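Local structure of kcn28 (6J31) at residues R31-T36 against L389-L394; D102-D107 against V115-W120; P129-V132 against K136-E139; G315-V320 against E368-L373; N330-V335 against A340-I345. The protein is a two-domain protein of the GT-B fold, with a C-terminal domain of the erythromycin biosynthesis protein CIII-like family. All blocks are in the same frame, centred on the assembly; numbering follows the deposited sequence.

Contacts 1 and 2 belong to the N-terminal sheet, and contacts 4 and 5 to the C-terminal one. Contacts 2 and 4 are buried and apolar: an aromatic ring against a helix in one, a leucine tip against a turn in the other. Contacts 1 and 5 are partly buried and add charged pairs at their outer parts. Contacts 1 and 2 touch through Leu-394 and Val-103. Contacts 4 and 5 share the neighbouring strands 318-320 and 340-342. Contact 3, also partly buried, pairs an aromatic ring of a loop with one at a helix start, near the ligand, which Thr-130 touches. It meets contact 2 through Pro-129 and Asp-107, and contact 5 through Trp-131 and Asn-330.

Contact 1 of 5, residues R31-T36 against L389-L394; sequences RGHRVT and LIERQL
Arg-31 NH1 is held by two carboxylates. One is Glu-391, whose OE1 lies 3.0 Å from NH1 in a salt bridge; the other is Asp-388, one turn earlier in the same helix. Glu-391 OE1 sits almost in the guanidinium plane, but NH1 approaches it from well above the carboxylate plane. The N-H points only roughly at the oxygen, at 137°. Arg-31 is extended from CG to NE, and its CD lies 3.4 Å from Glu-391 OE2.

That second oxygen takes a straighter bond from His-33. NE2 of His-33 is modelled 2.5 Å from Glu-391 OE2, at 164°, though so short a length is doubtful. The bond uses the anti lone pair of OE2, and OE2 lies close to the imidazole plane. Ring and carboxylate stand nearly at right angles, 83° apart. One carboxylate therefore serves two donor groups, an oxygen each. The guanidinium, together with the N-H of His-33, would probably favour the ionised carboxylate.

Leu-394 comes in near the same imidazole. Its CD1 is modelled 3.3 Å from His-33 CE1, a separation that is doubtful in detail. A type I turn from Glu-391 to Leu-394 brings this leucine round beside the glutamate.

The arrangement ties the chain end to the N-terminal domain, as the last helix does in GT-B proteins. Arg-31 follows helix 22-30, and its NE pairs with Glu-27 there. His-33 and Leu-394 both rest on Ile-7 of strand 6-10, which lies beside strand 34-39. Helix 382-391 packs against helix 22-30 through Ile-390 and Leu-24.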
# COMPACT_ATOMS: atom_id res chain seq x y z
N ARG A 31 23.41 5.63 4.66
CA ARG A 31 24.56 5.43 3.79
C ARG A 31 25.31 6.72 3.50
O ARG A 31 26.21 6.71 2.66
CB ARG A 31 24.11 4.78 2.48
CG ARG A 31 23.58 3.37 2.65
CD ARG A 31 23.40 2.66 1.33
NE ARG A 31 22.78 1.35 1.53
CZ ARG A 31 22.72 0.41 0.60
NH1 ARG A 31 23.22 0.63 -0.60
NH2 ARG A 31 22.14 -0.76 0.87
N GLY A 32 24.95 7.81 4.17
CA GLY A 32 25.66 9.06 4.04
C GLY A 32 25.17 10.00 2.95
O GLY A 32 25.83 11.00 2.68
N HIS A 33 24.04 9.70 2.32
CA HIS A 33 23.52 10.58 1.28
C HIS A 33 22.69 11.71 1.88
O HIS A 33 22.11 11.59 2.96
CB HIS A 33 22.65 9.80 0.29
CG HIS A 33 23.37 8.71 -0.43
ND1 HIS A 33 24.40 8.96 -1.31
CD2 HIS A 33 23.20 7.37 -0.42
CE1 HIS A 33 24.84 7.82 -1.79
NE2 HIS A 33 24.13 6.84 -1.28
N ARG A 34 22.60 12.80 1.14
CA ARG A 34 21.68 13.88 1.48
C ARG A 34 20.34 13.56 0.83
O ARG A 34 20.23 13.57 -0.41
CB ARG A 34 22.20 15.24 1.02
CG ARG A 34 21.21 16.34 1.33
CD ARG A 34 21.47 17.61 0.55
NE ARG A 34 20.44 18.61 0.82
CZ ARG A 34 20.11 19.57 -0.02
NH1 ARG A 34 20.74 19.68 -1.18
NH2 ARG A 34 19.16 20.43 0.29
N VAL A 35 19.34 13.28 1.64
CA VAL A 35 18.01 12.90 1.17
C VAL A 35 17.03 14.00 1.56
O VAL A 35 16.92 14.36 2.74
CB VAL A 35 17.57 11.54 1.74
CG1 VAL A 35 16.23 11.13 1.14
CG2 VAL A 35 18.63 10.49 1.46
N THR A 36 16.35 14.56 0.56
CA THR A 36 15.24 15.46 0.80
C THR A 36 13.95 14.72 0.48
O THR A 36 13.91 13.87 -0.42
CB THR A 36 15.34 16.74 -0.03
OG1 THR A 36 15.44 16.42 -1.43
CG2 THR A 36 16.58 17.54 0.39
N LEU A 389 20.14 -0.35 -5.98
CA LEU A 389 19.68 0.04 -7.31
C LEU A 389 19.61 1.56 -7.46
O LEU A 389 19.92 2.10 -8.52
CB LEU A 389 18.33 -0.60 -7.61
CG LEU A 389 18.39 -2.10 -7.88
CD1 LEU A 389 17.00 -2.65 -8.17
CD2 LEU A 389 19.34 -2.38 -9.03
N ILE A 390 19.18 2.25 -6.40
CA ILE A 390 19.11 3.71 -6.45
C ILE A 390 20.51 4.31 -6.56
O ILE A 390 20.73 5.28 -7.29
CB ILE A 390 18.36 4.24 -5.22
CG1 ILE A 390 16.88 3.85 -5.29
CG2 ILE A 390 18.50 5.76 -5.11
CD1 ILE A 390 16.19 3.83 -3.94
N GLU A 391 21.47 3.74 -5.83
CA GLU A 391 22.83 4.25 -5.89
C GLU A 391 23.47 4.09 -7.27
O GLU A 391 24.38 4.84 -7.60
CB GLU A 391 23.68 3.59 -4.81
CG GLU A 391 23.42 4.18 -3.43
CD GLU A 391 24.30 3.59 -2.35
OE1 GLU A 391 24.68 2.41 -2.45
OE2 GLU A 391 24.64 4.35 -1.41
N ARG A 392 23.00 3.12 -8.07
CA ARG A 392 23.50 2.98 -9.44
C ARG A 392 23.17 4.20 -10.29
O ARG A 392 23.86 4.47 -11.28
CB ARG A 392 22.90 1.73 -10.10
CG ARG A 392 23.38 0.39 -9.56
CD ARG A 392 24.77 -0.01 -10.05
NE ARG A 392 24.85 -0.09 -11.50
CZ ARG A 392 25.98 -0.17 -12.20
NH1 ARG A 392 27.15 -0.18 -11.59
NH2 ARG A 392 25.93 -0.23 -13.53
N GLN A 393 22.12 4.93 -9.93
CA GLN A 393 21.72 6.14 -10.64
C GLN A 393 22.50 7.37 -10.20
O GLN A 393 22.39 8.41 -10.86
CB GLN A 393 20.23 6.39 -10.46
CG GLN A 393 19.34 5.40 -11.18
CD GLN A 393 19.70 5.27 -12.64
OE1 GLN A 393 19.89 6.27 -13.33
NE2 GLN A 393 19.81 4.03 -13.11
N LEU A 394 23.27 7.29 -9.11
CA LEU A 394 24.06 8.43 -8.67
C LEU A 394 25.36 8.53 -9.46
O LEU A 394 25.92 7.52 -9.89
CB LEU A 394 24.36 8.32 -7.18
CG LEU A 394 23.14 8.22 -6.27
CD1 LEU A 394 23.56 8.23 -4.82
CD2 LEU A 394 22.17 9.36 -6.56

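Contact 2 of 5, residues D102-D107 against V115-W120; sequences DVFLYD and VLAMNW
Phe-104 is the residue of 102-107 that meets helix 112-120. Val-103, just before it, opens the strand and points away from the helix; its side chain packs on Leu-394. Phe-104 then turns toward the helix.

Its ring meets three residues spaced along one side of that helix. CD2, on the near side of the ring, lies 3.8 Å from Ala-117 CB. The backbones are also close here, with 6.7 Å between the CA atoms of Phe-104 and Ala-117. The far end, CZ, is 3.4 Å from Leu-116 CD1. This is tight, and the Leu-116 torsions are off the staggered positions (chi1 -148°, chi2 -146°), so the leucine may be strained or imprecisely placed. CE2 of Phe-104 is 4.2 Å from Trp-120 CE3, which stands at the edge of the phenyl ring. As modelled, the other methyl of Leu-116, CD2, sits over the centre of the Trp-120 ring, 3.2 Å above its plane. That height is short and shares the same doubt, but Leu-116 appears to lie against both rings.

Strand 103-107 and helix 112-120 are the first two elements of a beta-alpha-beta crossover that ends in strand 124-128, as in a Rossmann-like domain. The helix runs back nearly antiparallel to the strand, at 167°. Tyr-96 of helix 74-96 meets Phe-104 edge-to-face.

Further along, the side chain of Leu-105 lies on the other side of the sheet. At the end of the segment, Asp-107 OD1 bonds to ND1 of His-17, a residue of the ligand pocket.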
# COMPACT_ATOMS: atom_id res chain seq x y z
N ASP A 102 20.40 14.70 -7.58
CA ASP A 102 21.01 13.77 -8.52
C ASP A 102 19.99 12.78 -9.07
O ASP A 102 20.17 12.28 -10.19
CB ASP A 102 22.17 13.04 -7.85
CG ASP A 102 23.31 13.97 -7.51
OD1 ASP A 102 23.75 14.70 -8.42
OD2 ASP A 102 23.76 13.97 -6.34
N VAL A 103 18.95 12.46 -8.30
CA VAL A 103 17.91 11.55 -8.75
C VAL A 103 16.63 11.90 -8.02
O VAL A 103 16.65 12.34 -6.87
CB VAL A 103 18.33 10.08 -8.53
CG1 VAL A 103 18.59 9.81 -7.06
CG2 VAL A 103 17.27 9.13 -9.07
N PHE A 104 15.51 11.72 -8.71
CA PHE A 104 14.18 11.89 -8.14
C PHE A 104 13.57 10.51 -7.88
O PHE A 104 13.42 9.71 -8.81
CB PHE A 104 13.27 12.67 -9.08
CG PHE A 104 13.30 14.15 -8.88
CD1 PHE A 104 12.72 14.72 -7.75
CD2 PHE A 104 13.89 14.98 -9.82
CE1 PHE A 104 12.74 16.09 -7.56
CE2 PHE A 104 13.91 16.36 -9.63
CZ PHE A 104 13.34 16.90 -8.50
N LEU A 105 13.24 10.24 -6.62
CA LEU A 105 12.44 9.08 -6.25
C LEU A 105 11.02 9.57 -6.01
O LEU A 105 10.82 10.59 -5.34
CB LEU A 105 12.97 8.41 -4.98
CG LEU A 105 14.43 7.98 -4.89
CD1 LEU A 105 14.67 7.21 -3.59
CD2 LEU A 105 14.87 7.18 -6.11
N TYR A 106 10.03 8.87 -6.55
CA TYR A 106 8.66 9.34 -6.41
C TYR A 106 7.68 8.18 -6.26
O TYR A 106 7.75 7.19 -6.99
CB TYR A 106 8.26 10.22 -7.59
CG TYR A 106 8.23 9.52 -8.93
CD1 TYR A 106 9.39 9.28 -9.65
CD2 TYR A 106 7.02 9.10 -9.48
CE1 TYR A 106 9.35 8.64 -10.88
CE2 TYR A 106 6.97 8.46 -10.69
CZ TYR A 106 8.14 8.23 -11.39
OH TYR A 106 8.07 7.59 -12.60
N ASP A 107 6.75 8.35 -5.33
CA ASP A 107 5.62 7.44 -5.21
C ASP A 107 4.76 7.50 -6.48
O ASP A 107 4.86 8.44 -7.27
CB ASP A 107 4.79 7.83 -3.98
CG ASP A 107 3.51 7.05 -3.87
OD1 ASP A 107 3.55 5.90 -3.41
OD2 ASP A 107 2.47 7.59 -4.29
N VAL A 115 7.86 14.49 -14.32
CA VAL A 115 7.79 15.59 -15.27
C VAL A 115 8.91 16.58 -15.00
O VAL A 115 9.60 17.04 -15.91
CB VAL A 115 6.41 16.27 -15.22
CG1 VAL A 115 6.38 17.50 -16.13
CG2 VAL A 115 5.31 15.28 -15.58
N LEU A 116 9.12 16.89 -13.72
CA LEU A 116 10.21 17.78 -13.33
C LEU A 116 11.56 17.17 -13.70
O LEU A 116 12.43 17.87 -14.23
CB LEU A 116 10.11 18.03 -11.82
CG LEU A 116 10.56 19.37 -11.23
CD1 LEU A 116 11.17 19.21 -9.85
CD2 LEU A 116 11.46 20.14 -12.17
N ALA A 117 11.72 15.87 -13.46
CA ALA A 117 12.98 15.21 -13.80
C ALA A 117 13.23 15.24 -15.30
O ALA A 117 14.38 15.39 -15.74
CB ALA A 117 12.96 13.77 -13.27
N MET A 118 12.18 15.07 -16.10
CA MET A 118 12.34 15.15 -17.54
C MET A 118 12.76 16.55 -17.99
O MET A 118 13.60 16.70 -18.88
CB MET A 118 11.03 14.72 -18.22
CG MET A 118 10.81 13.21 -18.17
SD MET A 118 9.10 12.72 -18.49
CE MET A 118 9.07 12.80 -20.28
N ASN A 119 12.20 17.59 -17.36
CA ASN A 119 12.57 18.96 -17.70
C ASN A 119 14.05 19.22 -17.45
O ASN A 119 14.71 19.91 -18.25
CB ASN A 119 11.73 19.96 -16.89
CG ASN A 119 10.27 20.02 -17.34
OD1 ASN A 119 9.92 19.60 -18.44
ND2 ASN A 119 9.42 20.57 -16.48
N TRP A 120 14.60 18.69 -16.36
CA TRP A 120 15.95 19.00 -15.92
C TRP A 120 16.97 17.94 -16.31
O TRP A 120 18.14 18.05 -15.91
CB TRP A 120 15.98 19.21 -14.41
CG TRP A 120 15.23 20.40 -13.93
CD1 TRP A 120 14.78 21.45 -14.69
CD2 TRP A 120 14.89 20.71 -12.58
NE1 TRP A 120 14.16 22.38 -13.90
CE2 TRP A 120 14.22 21.95 -12.59
CE3 TRP A 120 15.07 20.06 -11.36
CZ2 TRP A 120 13.73 22.55 -11.43
CZ3 TRP A 120 14.59 20.65 -10.21
CH2 TRP A 120 13.92 21.88 -10.25

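Contact 3 of 5, residues P129-V132 against K136-E139; sequences PTWV and KYRE
Trp-131 and Tyr-137 meet as an offset edge-to-face pair. The edge of the indole is directed toward the face of the tyrosine ring. The six-membered ring of Trp-131 and the Tyr-137 ring have centroids 6.0 Å apart and planes at 61°. The closest approach is from Trp-131 CZ3 to Tyr-137 CE2, at 4.1 Å, so the fit is light.

Trp-131 is the firmly held partner. The other end of the indole is fixed by a hydrogen bond from Trp-131 NE1 to Asn-330 OD1, and the ring is buried among Gln-194, Pro-195, Asp-326 and Met-305. Tyr-137 is on the looser side. It is partly exposed, and its OH bonds to the backbone of the bound peptide.

Both rings thus border the binding site. Trp-131 packs on a modified side chain of the peptide, and the neighbouring Thr-130 touches (2E,2'E)-3,3'-(1,2-phenylene)di(prop-2-enoic acid). The contact joins the loop after strand 124-128 to the start of the short, weakly bonded helix 137-140, and through Asn-330 it reaches helix 327-336 of the C-terminal half.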
# COMPACT_ATOMS: atom_id res chain seq x y z
N PRO A 129 4.04 1.34 -4.06
CA PRO A 129 3.72 0.62 -2.81
C PRO A 129 2.86 -0.61 -3.00
O PRO A 129 2.69 -1.38 -2.04
CB PRO A 129 2.97 1.68 -2.00
CG PRO A 129 2.28 2.49 -3.05
CD PRO A 129 3.25 2.57 -4.20
N THR A 130 2.32 -0.85 -4.19
CA THR A 130 1.52 -2.03 -4.46
C THR A 130 1.86 -2.51 -5.86
O THR A 130 2.77 -1.99 -6.51
CB THR A 130 0.02 -1.73 -4.28
OG1 THR A 130 -0.72 -2.95 -4.34
CG2 THR A 130 -0.48 -0.78 -5.36
N TRP A 131 1.13 -3.51 -6.34
CA TRP A 131 1.44 -4.07 -7.65
C TRP A 131 1.17 -3.05 -8.75
O TRP A 131 0.37 -2.13 -8.60
CB TRP A 131 0.64 -5.35 -7.89
CG TRP A 131 -0.83 -5.31 -7.56
CD1 TRP A 131 -1.41 -5.68 -6.38
CD2 TRP A 131 -1.91 -4.91 -8.43
NE1 TRP A 131 -2.78 -5.53 -6.46
CE2 TRP A 131 -3.11 -5.06 -7.70
CE3 TRP A 131 -1.97 -4.44 -9.75
CZ2 TRP A 131 -4.35 -4.75 -8.24
CZ3 TRP A 131 -3.22 -4.14 -10.28
CH2 TRP A 131 -4.39 -4.29 -9.53
N VAL A 132 1.89 -3.22 -9.86
CA VAL A 132 1.82 -2.29 -10.97
C VAL A 132 0.90 -2.87 -12.04
O VAL A 132 0.52 -4.03 -12.01
CB VAL A 132 3.22 -1.98 -11.54
CG1 VAL A 132 4.10 -1.34 -10.48
CG2 VAL A 132 3.86 -3.25 -12.09
N LYS A 136 -0.36 -4.64 -20.53
CA LYS A 136 -1.23 -5.68 -21.03
C LYS A 136 -2.46 -5.67 -20.14
O LYS A 136 -3.56 -6.03 -20.56
CB LYS A 136 -0.51 -7.03 -21.06
CG LYS A 136 -0.00 -7.40 -22.45
CD LYS A 136 0.98 -8.55 -22.43
CE LYS A 136 2.41 -8.03 -22.32
NZ LYS A 136 3.44 -9.08 -22.61
N TYR A 137 -2.25 -5.25 -18.88
CA TYR A 137 -3.37 -4.92 -18.01
C TYR A 137 -4.16 -3.74 -18.56
O TYR A 137 -5.39 -3.69 -18.45
CB TYR A 137 -2.85 -4.60 -16.60
CG TYR A 137 -3.90 -4.15 -15.60
CD1 TYR A 137 -4.33 -2.82 -15.56
CD2 TYR A 137 -4.44 -5.03 -14.67
CE1 TYR A 137 -5.28 -2.40 -14.65
CE2 TYR A 137 -5.39 -4.62 -13.75
CZ TYR A 137 -5.80 -3.30 -13.75
OH TYR A 137 -6.75 -2.87 -12.84
N ARG A 138 -3.45 -2.77 -19.14
CA ARG A 138 -4.11 -1.56 -19.63
C ARG A 138 -5.03 -1.86 -20.81
O ARG A 138 -6.10 -1.24 -20.92
CB ARG A 138 -3.05 -0.52 -19.99
CG ARG A 138 -2.46 0.18 -18.75
CD ARG A 138 -1.16 0.91 -19.04
NE ARG A 138 -1.40 2.20 -19.69
CZ ARG A 138 -0.49 2.88 -20.38
NH1 ARG A 138 0.76 2.43 -20.48
NH2 ARG A 138 -0.81 4.03 -20.95
N GLU A 139 -4.65 -2.78 -21.70
CA GLU A 139 -5.53 -3.11 -22.83
C GLU A 139 -6.86 -3.70 -22.36
O GLU A 139 -7.89 -3.47 -22.99
CB GLU A 139 -4.85 -4.04 -23.83
CG GLU A 139 -3.86 -3.33 -24.75
CD GLU A 139 -3.19 -4.28 -25.73
OE1 GLU A 139 -3.84 -5.28 -26.12
OE2 GLU A 139 -2.04 -4.03 -26.13

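Contact 4 of 5, residues G315-V320 against E368-L373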
# COMPACT_ATOMS: atom_id res chain seq x y z
N GLY A 315 3.45 -15.07 9.09
CA GLY A 315 3.00 -16.43 8.86
C GLY A 315 1.63 -16.70 9.44
O GLY A 315 1.41 -17.73 10.09
N VAL A 316 0.69 -15.79 9.22
CA VAL A 316 -0.66 -15.87 9.76
C VAL A 316 -1.63 -16.01 8.59
O VAL A 316 -1.66 -15.14 7.70
CB VAL A 316 -1.01 -14.64 10.62
CG1 VAL A 316 -2.44 -14.72 11.12
CG2 VAL A 316 -0.02 -14.50 11.76
N PRO A 317 -2.45 -17.06 8.53
CA PRO A 317 -3.44 -17.17 7.45
C PRO A 317 -4.49 -16.07 7.55
O PRO A 317 -4.75 -15.53 8.63
CB PRO A 317 -4.05 -18.56 7.66
CG PRO A 317 -3.83 -18.85 9.09
CD PRO A 317 -2.54 -18.18 9.48
N MET A 318 -5.09 -15.75 6.41
CA MET A 318 -5.93 -14.56 6.33
C MET A 318 -7.31 -14.89 5.78
O MET A 318 -7.46 -15.71 4.87
CB MET A 318 -5.26 -13.49 5.46
CG MET A 318 -4.02 -12.89 6.13
SD MET A 318 -3.02 -11.83 5.07
CE MET A 318 -1.96 -13.05 4.29
N VAL A 319 -8.32 -14.24 6.35
CA VAL A 319 -9.65 -14.16 5.78
C VAL A 319 -9.79 -12.77 5.19
O VAL A 319 -9.70 -11.77 5.92
CB VAL A 319 -10.74 -14.45 6.82
CG1 VAL A 319 -12.12 -14.23 6.22
CG2 VAL A 319 -10.61 -15.87 7.36
N VAL A 320 -9.98 -12.68 3.88
CA VAL A 320 -9.90 -11.43 3.15
C VAL A 320 -11.30 -10.99 2.74
O VAL A 320 -12.08 -11.80 2.23
CB VAL A 320 -8.99 -11.55 1.92
CG1 VAL A 320 -8.80 -10.20 1.26
CG2 VAL A 320 -7.65 -12.15 2.32
N GLU A 368 2.32 -24.83 6.28
CA GLU A 368 3.54 -25.11 5.53
C GLU A 368 3.71 -24.13 4.37
O GLU A 368 4.83 -23.67 4.11
CB GLU A 368 3.52 -26.56 5.02
CG GLU A 368 4.87 -27.07 4.52
CD GLU A 368 5.15 -26.69 3.07
OE1 GLU A 368 4.18 -26.48 2.31
OE2 GLU A 368 6.34 -26.59 2.69
N ARG A 369 2.63 -23.81 3.67
CA ARG A 369 2.72 -22.85 2.57
C ARG A 369 3.15 -21.47 3.07
O ARG A 369 3.91 -20.77 2.39
CB ARG A 369 1.39 -22.76 1.82
CG ARG A 369 1.10 -23.98 0.95
CD ARG A 369 -0.15 -23.81 0.10
NE ARG A 369 -1.39 -23.95 0.88
CZ ARG A 369 -2.09 -25.08 0.98
NH1 ARG A 369 -1.69 -26.18 0.36
NH2 ARG A 369 -3.20 -25.10 1.70
N LEU A 370 2.69 -21.08 4.26
CA LEU A 370 3.10 -19.81 4.83
C LEU A 370 4.61 -19.76 5.07
O LEU A 370 5.26 -18.74 4.80
CB LEU A 370 2.34 -19.55 6.13
CG LEU A 370 0.90 -19.09 5.92
CD1 LEU A 370 0.16 -18.97 7.24
CD2 LEU A 370 0.86 -17.77 5.15
N SER A 371 5.19 -20.84 5.59
CA SER A 371 6.63 -20.87 5.80
C SER A 371 7.37 -20.73 4.48
O SER A 371 8.40 -20.04 4.41
CB SER A 371 7.03 -22.17 6.50
OG SER A 371 6.30 -22.31 7.71
N GLY A 372 6.87 -21.37 3.42
CA GLY A 372 7.49 -21.20 2.12
C GLY A 372 7.39 -19.77 1.60
O GLY A 372 8.35 -19.23 1.06
N LEU A 373 6.22 -19.15 1.77
CA LEU A 373 6.05 -17.77 1.32
C LEU A 373 6.92 -16.81 2.11
O LEU A 373 7.38 -15.80 1.57
CB LEU A 373 4.58 -17.37 1.42
CG LEU A 373 3.68 -18.10 0.44
CD1 LEU A 373 2.23 -17.67 0.61
CD2 LEU A 373 4.15 -17.86 -0.99
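Leu-370 points its CD1 methyl into the chain turn at Gly-315 to Pro-317. The leucine and the Pro-317 ring cross at about a right angle. CD1 of Leu-370 is 3.6 Å from Pro-317 CD, so a methyl end meets the ring carbon next to the proline nitrogen. The methyl also lies 3.5 Å from the Pro-317 N itself. The other atom of that peptide bond, Val-316 C, is 3.7 Å from Leu-370 CD1. The methyl therefore rests mostly against backbone. It also comes 3.4 Å from the carbonyl oxygen of Gly-315, which is plain van der Waals contact.

The torsions of Leu-370 put it there. Its CG stands beside the backbone N, and CD1 is anti to CA (chi2 175°). CD1 is thus the branch that reaches furthest from the helix. Nearer the helix, Leu-370 CB is 4.2 Å from Gly-315 CA. The backbones are close at this point, with the two CA atoms 5.3 Å apart.

Gly-315 ends helix 305-314 in a Schellman motif. Its phi is positive, 61°, and two bonds run back into the last turn. The chain then passes through Val-316 and Pro-317 into strand 318-320 of the parallel sheet in the C-terminal GT-B domain. Helix 364-378, which carries Leu-370, packs across this helix-to-strand link.

Val-316 points away from the helix; its side chain packs on Phe-299 of strand 298-301. Pro-317 also touches Leu-360 of helix 350-362. Leu-370 has a further neighbour in Ile-339, just before strand 340-342.

Contact 5 of 5, residues N330-V335 against A340-I345; sequences NAESVV and ARRIDI
The last beta-alpha-beta unit of the C-terminal sheet is made of strand 318-320, helix 327-336 and strand 340-342, and this contact packs its helix on its final strand. Ala-340 CB and Val-334 CG2 meet 3.6 Å apart. Helix and strand axes approach to 7.3 Å and run at 138° to each other.

The inner part is apolar. Ala-340 turns its methyl toward the helix and touches Val-334 and Val-335. The CG2 branch of Val-335 reaches along the strand: it is 3.7 Å from Ala-340 O and 4.1 Å from Arg-342 CB.

The outer part is polar. Arg-342 leaves the strand with CG anti to the backbone N (chi1 -178°) and is stretched out along its whole length. It passes Ala-331, whose CB is 4.0 Å from Arg-342 CD and lies over one face of the guanidinium. Glu-332 starts away from the strand, but its chain bends at chi2 (-44°) and brings the carboxylate back. OE2 then stands near the guanidinium plane, at its edge, and forms a salt bridge with NH1. The modelled separation is unusually short, so its exact length is doubtful. Both residues are exposed to solvent.

Strand 340-342 is the outermost strand of this sheet. Its inner neighbour, strand 318-320, sends Val-320 up against Ala-331 and Val-334. Helix 305-314 flanks helix 327-336 through Ile-308, while Arg-341 lies against helix 350-362 and pairs with Glu-359.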
# COMPACT_ATOMS: atom_id res chain seq x y z
N ASN A 330 -5.77 -8.46 -4.73
CA ASN A 330 -4.99 -8.94 -3.60
C ASN A 330 -5.65 -10.15 -2.95
O ASN A 330 -4.96 -11.09 -2.53
CB ASN A 330 -4.80 -7.82 -2.57
CG ASN A 330 -3.89 -6.71 -3.07
OD1 ASN A 330 -3.25 -6.82 -4.12
ND2 ASN A 330 -3.81 -5.63 -2.30
N ALA A 331 -6.98 -10.13 -2.85
CA ALA A 331 -7.71 -11.27 -2.32
C ALA A 331 -7.51 -12.49 -3.20
O ALA A 331 -7.36 -13.61 -2.70
CB ALA A 331 -9.19 -10.93 -2.19
N GLU A 332 -7.53 -12.30 -4.52
CA GLU A 332 -7.32 -13.42 -5.44
C GLU A 332 -5.93 -14.01 -5.28
O GLU A 332 -5.77 -15.24 -5.26
CB GLU A 332 -7.53 -12.95 -6.88
CG GLU A 332 -8.98 -12.79 -7.30
CD GLU A 332 -9.84 -13.94 -6.83
OE1 GLU A 332 -9.47 -15.10 -7.10
OE2 GLU A 332 -10.90 -13.69 -6.21
N SER A 333 -4.92 -13.16 -5.11
CA SER A 333 -3.54 -13.64 -5.01
C SER A 333 -3.36 -14.54 -3.80
O SER A 333 -2.84 -15.66 -3.92
CB SER A 333 -2.58 -12.45 -4.96
OG SER A 333 -2.73 -11.64 -6.11
N VAL A 334 -3.75 -14.08 -2.61
CA VAL A 334 -3.54 -14.87 -1.40
C VAL A 334 -4.39 -16.13 -1.41
O VAL A 334 -3.97 -17.17 -0.89
CB VAL A 334 -3.79 -14.02 -0.14
CG1 VAL A 334 -2.67 -13.02 0.04
CG2 VAL A 334 -5.14 -13.32 -0.21
N VAL A 335 -5.59 -16.07 -1.99
CA VAL A 335 -6.39 -17.28 -2.14
C VAL A 335 -5.71 -18.23 -3.12
O VAL A 335 -5.63 -19.44 -2.88
CB VAL A 335 -7.82 -16.92 -2.59
CG1 VAL A 335 -8.52 -18.14 -3.18
CG2 VAL A 335 -8.60 -16.35 -1.43
N ALA A 340 -5.46 -18.42 2.20
CA ALA A 340 -6.48 -17.44 2.52
C ALA A 340 -7.85 -17.92 2.06
O ALA A 340 -7.97 -18.82 1.22
CB ALA A 340 -6.16 -16.08 1.89
N ARG A 341 -8.89 -17.30 2.62
CA ARG A 341 -10.27 -17.52 2.22
C ARG A 341 -10.89 -16.15 1.97
O ARG A 341 -10.64 -15.21 2.72
CB ARG A 341 -11.05 -18.24 3.33
CG ARG A 341 -10.76 -19.74 3.49
CD ARG A 341 -11.93 -20.63 3.12
NE ARG A 341 -11.83 -21.93 3.79
CZ ARG A 341 -10.87 -22.83 3.59
NH1 ARG A 341 -9.88 -22.59 2.74
NH2 ARG A 341 -10.89 -23.97 4.27
N ARG A 342 -11.68 -16.04 0.90
CA ARG A 342 -12.33 -14.78 0.57
C ARG A 342 -13.79 -14.80 1.02
O ARG A 342 -14.49 -15.80 0.84
CB ARG A 342 -12.23 -14.50 -0.93
CG ARG A 342 -12.86 -13.19 -1.38
CD ARG A 342 -12.56 -12.93 -2.85
NE ARG A 342 -13.19 -11.71 -3.33
CZ ARG A 342 -12.90 -11.12 -4.49
NH1 ARG A 342 -11.98 -11.65 -5.29
NH2 ARG A 342 -13.52 -10.01 -4.85
N ILE A 343 -14.25 -13.69 1.61
CA ILE A 343 -15.63 -13.53 2.04
C ILE A 343 -16.14 -12.15 1.63
O ILE A 343 -15.36 -11.24 1.33
CB ILE A 343 -15.81 -13.71 3.57
CG1 ILE A 343 -15.16 -12.55 4.32
CG2 ILE A 343 -15.25 -15.05 4.02
CD1 ILE A 343 -15.41 -12.59 5.81
N ASP A 344 -17.46 -12.01 1.62
CA ASP A 344 -18.12 -10.73 1.38
C ASP A 344 -18.79 -10.28 2.68
O ASP A 344 -19.62 -11.01 3.23
CB ASP A 344 -19.15 -10.83 0.26
CG ASP A 344 -19.67 -9.47 -0.20
OD1 ASP A 344 -19.62 -8.50 0.58
OD2 ASP A 344 -20.15 -9.37 -1.35
N ILE A 345 -18.42 -9.09 3.15
CA ILE A 345 -18.94 -8.58 4.42
C ILE A 345 -20.46 -8.45 4.37
O ILE A 345 -21.15 -8.68 5.38
CB ILE A 345 -18.27 -7.23 4.76
CG1 ILE A 345 -17.07 -7.46 5.67
CG2 ILE A 345 -19.26 -6.26 5.40
CD1 ILE A 345 -16.42 -6.18 6.13